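Local structure of putative nucleolar GTP-binding protein 1 (Plasmodium falciparum, 2QU8) at residues P23-H28 and K77-D82; I32-A37 and S43-I48. The protein binds guanine nucleotide, held here as GDP, and is probably a nucleolar GTPase of the NOG1 family, though its cellular role is not established. One frame throughout, in Å; residues are numbered along the deposited sequence.

Interaction 1 of 2, residues P23-H28 and K77-D82; sequences PSINPH and KYQIID
The loop that leads into strand 30-35 of this GTPase domain is pinned to strand 76-82 where Asn-26 and Ile-25 meet Gln-79 and Ile-81. The Gln-79 amide faces the backbone of Asn-26 and is used at both ends. NE2 of Gln-79 donates to the carbonyl O of Asn-26 at 2.8 Å, a bent bond (N-H...O 140°) whose donor sits 20° off the carbonyl plane. A water accepts from N of Asn-26 at 2.8 Å and lies 2.5 Å from OE1 of Gln-79, short for the bond it would donate there. With the NE2 bond, both backbone polar groups of Asn-26 have partners. The carboxamide gets this far because the chain is extended beyond CG (chi2 -164°). Beside it, the isoleucines meet tip to tip: CD1 of Ile-81 lies 3.7 Å from CG2 of Ile-25. That CG2 also flanks Gln-79 NE2. The loop is shaped by an Asx turn, OD1 of Asn-26 accepting from N of His-28 at 2.9 Å. Only 153 Å² is buried in total. Gln-79 NE2 has a second partner in Thr-31 OG1 on strand 30-35, which pairs in parallel with strand 76-82, while Ile-25 also rests on Leu-66 of strand 66-73.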
loop_
_atom_site.group_PDB
_atom_site.type_symbol
_atom_site.label_atom_id
_atom_site.label_comp_id
_atom_site.label_asym_id
_atom_site.label_seq_id
_atom_site.Cartn_x
_atom_site.Cartn_y
_atom_site.Cartn_z
ATOM N N PRO A 23 -14.756 7.633 6.533
ATOM C CA PRO A 23 -14.965 9.070 6.727
ATOM C C PRO A 23 -14.547 9.879 5.505
ATOM O O PRO A 23 -13.358 9.969 5.203
ATOM C CB PRO A 23 -14.069 9.403 7.924
ATOM C CG PRO A 23 -13.005 8.382 7.902
ATOM C CD PRO A 23 -13.589 7.139 7.291
ATOM N N SER A 24 -15.526 10.439 4.800
ATOM C CA SER A 24 -15.277 11.362 3.687
ATOM C C SER A 24 -14.158 10.926 2.725
ATOM O O SER A 24 -13.246 11.701 2.425
ATOM C CB SER A 24 -15.018 12.781 4.222
ATOM N N ILE A 25 -14.224 9.680 2.264
ATOM C CA ILE A 25 -13.321 9.193 1.227
ATOM C C ILE A 25 -14.140 8.923 -0.031
ATOM O O ILE A 25 -15.173 8.261 0.030
ATOM C CB ILE A 25 -12.589 7.883 1.637
ATOM C CG1 ILE A 25 -11.708 8.099 2.871
ATOM C CG2 ILE A 25 -11.751 7.336 0.459
ATOM C CD1 ILE A 25 -11.055 6.812 3.395
ATOM N N ASN A 26 -13.681 9.433 -1.169
ATOM C CA ASN A 26 -14.281 9.047 -2.434
ATOM C C ASN A 26 -13.762 7.673 -2.885
ATOM O O ASN A 26 -12.581 7.530 -3.196
ATOM C CB ASN A 26 -14.038 10.102 -3.508
ATOM C CG ASN A 26 -14.895 9.878 -4.736
ATOM O OD1 ASN A 26 -14.854 8.813 -5.352
ATOM N ND2 ASN A 26 -15.688 10.877 -5.092
ATOM N N PRO A 27 -14.650 6.663 -2.935
ATOM C CA PRO A 27 -14.237 5.282 -3.237
ATOM C C PRO A 27 -13.866 5.041 -4.707
ATOM O O PRO A 27 -13.275 4.006 -5.029
ATOM C CB PRO A 27 -15.474 4.465 -2.862
ATOM C CG PRO A 27 -16.609 5.396 -3.109
ATOM C CD PRO A 27 -16.107 6.763 -2.724
ATOM N N HIS A 28 -14.189 5.997 -5.574
ATOM C CA HIS A 28 -13.973 5.853 -7.015
ATOM C C HIS A 28 -12.655 6.464 -7.505
ATOM O O HIS A 28 -12.149 6.086 -8.566
ATOM C CB HIS A 28 -15.151 6.458 -7.788
ATOM C CG HIS A 28 -16.498 6.016 -7.295
ATOM N ND1 HIS A 28 -17.085 4.833 -7.686
ATOM C CD2 HIS A 28 -17.382 6.614 -6.456
ATOM C CE1 HIS A 28 -18.266 4.713 -7.103
ATOM N NE2 HIS A 28 -18.471 5.783 -6.354
ATOM N N LYS A 77 -5.879 12.437 -11.403
ATOM C CA LYS A 77 -5.941 12.817 -9.995
ATOM C C LYS A 77 -5.909 11.595 -9.072
ATOM O O LYS A 77 -6.633 10.616 -9.279
ATOM C CB LYS A 77 -7.170 13.690 -9.729
ATOM C CG LYS A 77 -7.063 15.101 -10.319
ATOM C CD LYS A 77 -8.219 15.988 -9.870
ATOM C CE LYS A 77 -8.059 16.451 -8.424
ATOM N NZ LYS A 77 -9.372 16.895 -7.836
ATOM N N TYR A 78 -5.055 11.663 -8.057
ATOM C CA TYR A 78 -4.883 10.561 -7.118
ATOM C C TYR A 78 -5.109 10.995 -5.679
ATOM O O TYR A 78 -4.906 12.155 -5.323
ATOM C CB TYR A 78 -3.477 9.976 -7.242
ATOM C CG TYR A 78 -3.216 9.228 -8.533
ATOM C CD1 TYR A 78 -3.418 7.853 -8.613
ATOM C CD2 TYR A 78 -2.754 9.895 -9.671
ATOM C CE1 TYR A 78 -3.186 7.159 -9.795
ATOM C CE2 TYR A 78 -2.508 9.205 -10.864
ATOM C CZ TYR A 78 -2.728 7.842 -10.916
ATOM O OH TYR A 78 -2.495 7.152 -12.090
ATOM N N GLN A 79 -5.534 10.045 -4.857
ATOM C CA GLN A 79 -5.449 10.217 -3.417
ATOM C C GLN A 79 -4.521 9.168 -2.810
ATOM O O GLN A 79 -4.295 8.108 -3.386
ATOM C CB GLN A 79 -6.829 10.207 -2.767
ATOM C CG GLN A 79 -7.652 8.957 -3.017
ATOM C CD GLN A 79 -9.128 9.153 -2.701
ATOM O OE1 GLN A 79 -9.586 10.277 -2.492
ATOM N NE2 GLN A 79 -9.878 8.056 -2.669
ATOM N N ILE A 80 -3.953 9.487 -1.659
ATOM C CA ILE A 80 -3.130 8.537 -0.946
ATOM C C ILE A 80 -3.553 8.553 0.525
ATOM O O ILE A 80 -3.577 9.605 1.161
ATOM C CB ILE A 80 -1.604 8.778 -1.189
ATOM C CG1 ILE A 80 -0.757 7.776 -0.396
ATOM C CG2 ILE A 80 -1.210 10.277 -0.961
ATOM C CD1 ILE A 80 0.693 7.671 -0.863
ATOM N N ILE A 81 -3.930 7.385 1.034
ATOM C CA ILE A 81 -4.554 7.276 2.350
ATOM C C ILE A 81 -3.649 6.577 3.359
ATOM O O ILE A 81 -3.041 5.540 3.066
ATOM C CB ILE A 81 -5.937 6.575 2.263
ATOM C CG1 ILE A 81 -6.850 7.342 1.293
ATOM C CG2 ILE A 81 -6.607 6.501 3.638
ATOM C CD1 ILE A 81 -8.120 6.615 0.932
ATOM N N ASP A 82 -3.573 7.163 4.550
ATOM C CA ASP A 82 -2.798 6.625 5.655
ATOM C C ASP A 82 -3.772 6.481 6.826
ATOM O O ASP A 82 -4.457 7.438 7.191
ATOM C CB ASP A 82 -1.631 7.582 6.002
ATOM C CG ASP A 82 -0.699 7.030 7.090
ATOM O OD1 ASP A 82 -0.495 5.803 7.159
ATOM O OD2 ASP A 82 -0.140 7.832 7.873
HETATM O O HOH W 1 -11.520 11.136 -1.181
#

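Interaction 2 of 2, residues I32-A37 and S43-I48. With GDP (guanosine-5'-diphosphate), chain B.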
loop_
_atom_site.group_PDB
_atom_site.type_symbol
_atom_site.label_atom_id
_atom_site.label_comp_id
_atom_site.label_asym_id
_atom_site.label_seq_id
_atom_site.Cartn_x
_atom_site.Cartn_y
_atom_site.Cartn_z
ATOM N N ILE A 32 -3.718 5.311 -3.650
ATOM C CA ILE A 32 -2.693 4.498 -3.003
ATOM C C ILE A 32 -3.081 4.312 -1.524
ATOM O O ILE A 32 -3.271 5.279 -0.787
ATOM C CB ILE A 32 -1.276 5.105 -3.152
ATOM C CG1 ILE A 32 -0.893 5.222 -4.639
ATOM C CG2 ILE A 32 -0.245 4.252 -2.439
ATOM C CD1 ILE A 32 0.311 6.118 -4.866
ATOM N N ILE A 33 -3.226 3.062 -1.112
ATOM C CA ILE A 33 -3.541 2.738 0.275
ATOM C C ILE A 33 -2.249 2.394 0.985
ATOM O O ILE A 33 -1.617 1.388 0.665
ATOM C CB ILE A 33 -4.533 1.550 0.361
ATOM C CG1 ILE A 33 -5.824 1.901 -0.387
ATOM C CG2 ILE A 33 -4.802 1.161 1.842
ATOM C CD1 ILE A 33 -6.623 0.683 -0.874
ATOM N N LEU A 34 -1.843 3.234 1.934
ATOM C CA LEU A 34 -0.614 2.975 2.673
ATOM C C LEU A 34 -0.827 1.991 3.813
ATOM O O LEU A 34 -1.803 2.090 4.568
ATOM C CB LEU A 34 0.008 4.268 3.200
ATOM C CG LEU A 34 0.680 5.170 2.163
ATOM C CD1 LEU A 34 0.842 6.566 2.751
ATOM C CD2 LEU A 34 2.025 4.588 1.718
ATOM N N SER A 35 0.116 1.062 3.940
ATOM C CA SER A 35 0.103 0.061 5.001
ATOM C C SER A 35 1.539 -0.265 5.419
ATOM O O SER A 35 2.484 -0.003 4.676
ATOM C CB SER A 35 -0.643 -1.187 4.520
ATOM O OG SER A 35 -0.689 -2.192 5.521
ATOM N N GLY A 36 1.703 -0.830 6.610
ATOM C CA GLY A 36 3.022 -1.078 7.170
ATOM C C GLY A 36 3.063 -0.754 8.647
ATOM O O GLY A 36 2.216 -0.007 9.146
ATOM N N ALA A 37 4.049 -1.312 9.345
ATOM C CA ALA A 37 4.189 -1.145 10.796
ATOM C C ALA A 37 4.328 0.323 11.209
ATOM O O ALA A 37 4.639 1.175 10.371
ATOM C CB ALA A 37 5.362 -1.957 11.306
ATOM N N SER A 43 3.390 8.080 6.895
ATOM C CA SER A 43 2.947 9.480 6.886
ATOM C C SER A 43 3.936 10.372 6.145
ATOM O O SER A 43 3.530 11.313 5.456
ATOM C CB SER A 43 2.683 10.027 8.302
ATOM O OG SER A 43 3.883 10.144 9.049
ATOM N N SER A 44 5.226 10.071 6.282
ATOM C CA SER A 44 6.262 10.793 5.549
ATOM C C SER A 44 6.052 10.655 4.038
ATOM O O SER A 44 6.110 11.637 3.303
ATOM C CB SER A 44 7.654 10.275 5.928
ATOM O OG SER A 44 7.974 10.611 7.261
ATOM N N PHE A 45 5.799 9.430 3.588
ATOM C CA PHE A 45 5.614 9.160 2.165
ATOM C C PHE A 45 4.418 9.933 1.632
ATOM O O PHE A 45 4.494 10.596 0.585
ATOM C CB PHE A 45 5.413 7.658 1.922
ATOM C CG PHE A 45 5.458 7.284 0.475
ATOM C CD1 PHE A 45 6.621 6.745 -0.074
ATOM C CD2 PHE A 45 4.364 7.504 -0.344
ATOM C CE1 PHE A 45 6.679 6.404 -1.440
ATOM C CE2 PHE A 45 4.405 7.178 -1.702
ATOM C CZ PHE A 45 5.575 6.620 -2.248
ATOM N N MET A 46 3.311 9.848 2.366
ATOM C CA MET A 46 2.106 10.561 1.995
ATOM C C MET A 46 2.362 12.066 1.844
ATOM O O MET A 46 1.973 12.670 0.841
ATOM C CB MET A 46 1.004 10.314 3.030
ATOM C CG MET A 46 -0.197 11.210 2.832
ATOM S SD MET A 46 -1.360 11.018 4.181
ATOM C CE MET A 46 -0.424 11.742 5.535
ATOM N N ASN A 47 2.998 12.664 2.849
ATOM C CA ASN A 47 3.299 14.108 2.833
ATOM C C ASN A 47 4.192 14.571 1.686
ATOM O O ASN A 47 3.941 15.610 1.079
ATOM C CB ASN A 47 3.889 14.550 4.165
ATOM C CG ASN A 47 2.841 14.666 5.240
ATOM O OD1 ASN A 47 2.993 14.115 6.326
ATOM N ND2 ASN A 47 1.755 15.369 4.938
ATOM N N ILE A 48 5.230 13.800 1.396
ATOM C CA ILE A 48 6.129 14.111 0.288
ATOM C C ILE A 48 5.400 14.145 -1.062
ATOM O O ILE A 48 5.450 15.160 -1.768
ATOM C CB ILE A 48 7.326 13.140 0.262
ATOM C CG1 ILE A 48 8.234 13.424 1.456
ATOM C CG2 ILE A 48 8.123 13.274 -1.039
ATOM C CD1 ILE A 48 9.095 12.264 1.853
HETATM P PB GDP B . 4.754 6.207 10.044
HETATM O O1B GDP B . 4.412 6.084 11.520
HETATM O O2B GDP B . 4.581 4.859 9.398
HETATM O O3B GDP B . 3.772 7.173 9.460
HETATM O O3A GDP B . 6.269 6.696 9.862
HETATM P PA GDP B . 6.753 8.242 9.906
HETATM O O1A GDP B . 6.051 8.979 11.031
HETATM O O2A GDP B . 6.512 8.914 8.590
HETATM O "O5'" GDP B . 8.308 8.040 10.217
HETATM C "C5'" GDP B . 8.724 7.542 11.497
HETATM C "C4'" GDP B . 10.128 8.031 11.825
HETATM O "O4'" GDP B . 11.021 7.635 10.776
HETATM C "C3'" GDP B . 10.204 9.551 11.882
HETATM O "O3'" GDP B . 11.137 9.932 12.893
HETATM C "C2'" GDP B . 10.737 9.925 10.517
HETATM O "O2'" GDP B . 11.373 11.203 10.518
HETATM C "C1'" GDP B . 11.688 8.777 10.234
HETATM N N9 GDP B . 11.913 8.491 8.805
HETATM C C8 GDP B . 10.984 8.553 7.830
HETATM N N7 GDP B . 11.522 8.201 6.637
HETATM C C5 GDP B . 12.819 7.904 6.848
HETATM C C6 GDP B . 13.957 7.451 6.014
HETATM O O6 GDP B . 13.801 7.273 4.784
HETATM N N1 GDP B . 15.147 7.258 6.612
HETATM C C2 GDP B . 15.332 7.447 7.936
HETATM N N2 GDP B . 16.561 7.222 8.467
HETATM N N3 GDP B . 14.324 7.851 8.758
HETATM C C4 GDP B . 13.070 8.087 8.282
#
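Apolar contact between a central strand and the helix that follows the phosphate-binding loop joins 32-37 to 43-48, in the strand-loop-helix unit of a P-loop GTPase. Leu-34 carries it from the strand with both methyls. CD1 of Leu-34 meets CB of Met-46 at 3.8 Å, the two side chains crossing at a slant, whereas CD2 of Leu-34 approaches CD2 of the Phe-45 ring obliquely at 4.3 Å. The Met-46 contact is made at the root of the side chain: CG stands anti to the backbone N (chi1 170°), and the thioether end leads away from the strand. No hydrogen bond crosses between the segments, and all three touching residues are buried.

The polar work is done at the start of the helix, on GDP. N of Ser-43 donates to O3B of the beta-phosphate at 2.7 Å in a nearly straight bond (N-H...O 166°). On the alpha-phosphate, O2A takes N of Ser-44 at 2.9 Å and OG of Ser-44 at 2.6 Å, so main chain and hydroxyl of one residue grip the same oxygen. OG of Ser-43 lies 2.9 Å from O2A and 3.0 Å from O3B; its single proton can serve either. With Gly-36, Gly-41, Lys-42 and Ser-43 this fits a Walker A motif, and Lys-42 NZ bonds both to GDP and to the carbonyl O atoms of Gly-36 and Ala-37, tying the loop back to the nucleotide.

Phe-45 also meets the Phe-184 ring and reaches Val-192 and Ala-195 of helix 192-222. Strand 30-35 runs between the parallel strands 76-82 and 110-117, from which Ile-80 and Leu-113 pack against both Leu-34 and Phe-45.

How the interactions relate
Strand 30-35 is common ground: interaction 1 fastens the loop entering it, interaction 2 packs the helix that follows it. Segments 77-82 and 32-37 pair as parallel strands, with probable hydrogen bonds from Leu-34 N to Ile-81 O (2.8 Å) and from Ile-81 N to Ile-32 O (2.9 Å). Alternation along strand 76-82 divides its residues: Gln-79 and Ile-81 serve the loop, while Ile-80 and Asp-82 touch helix 42-49. Interaction 1 is partly buried, with an amide, a water and two isoleucines sharing the work; interaction 2 is core, apolar between its segments and polar toward GDP. Their centres lie about 13 Å apart.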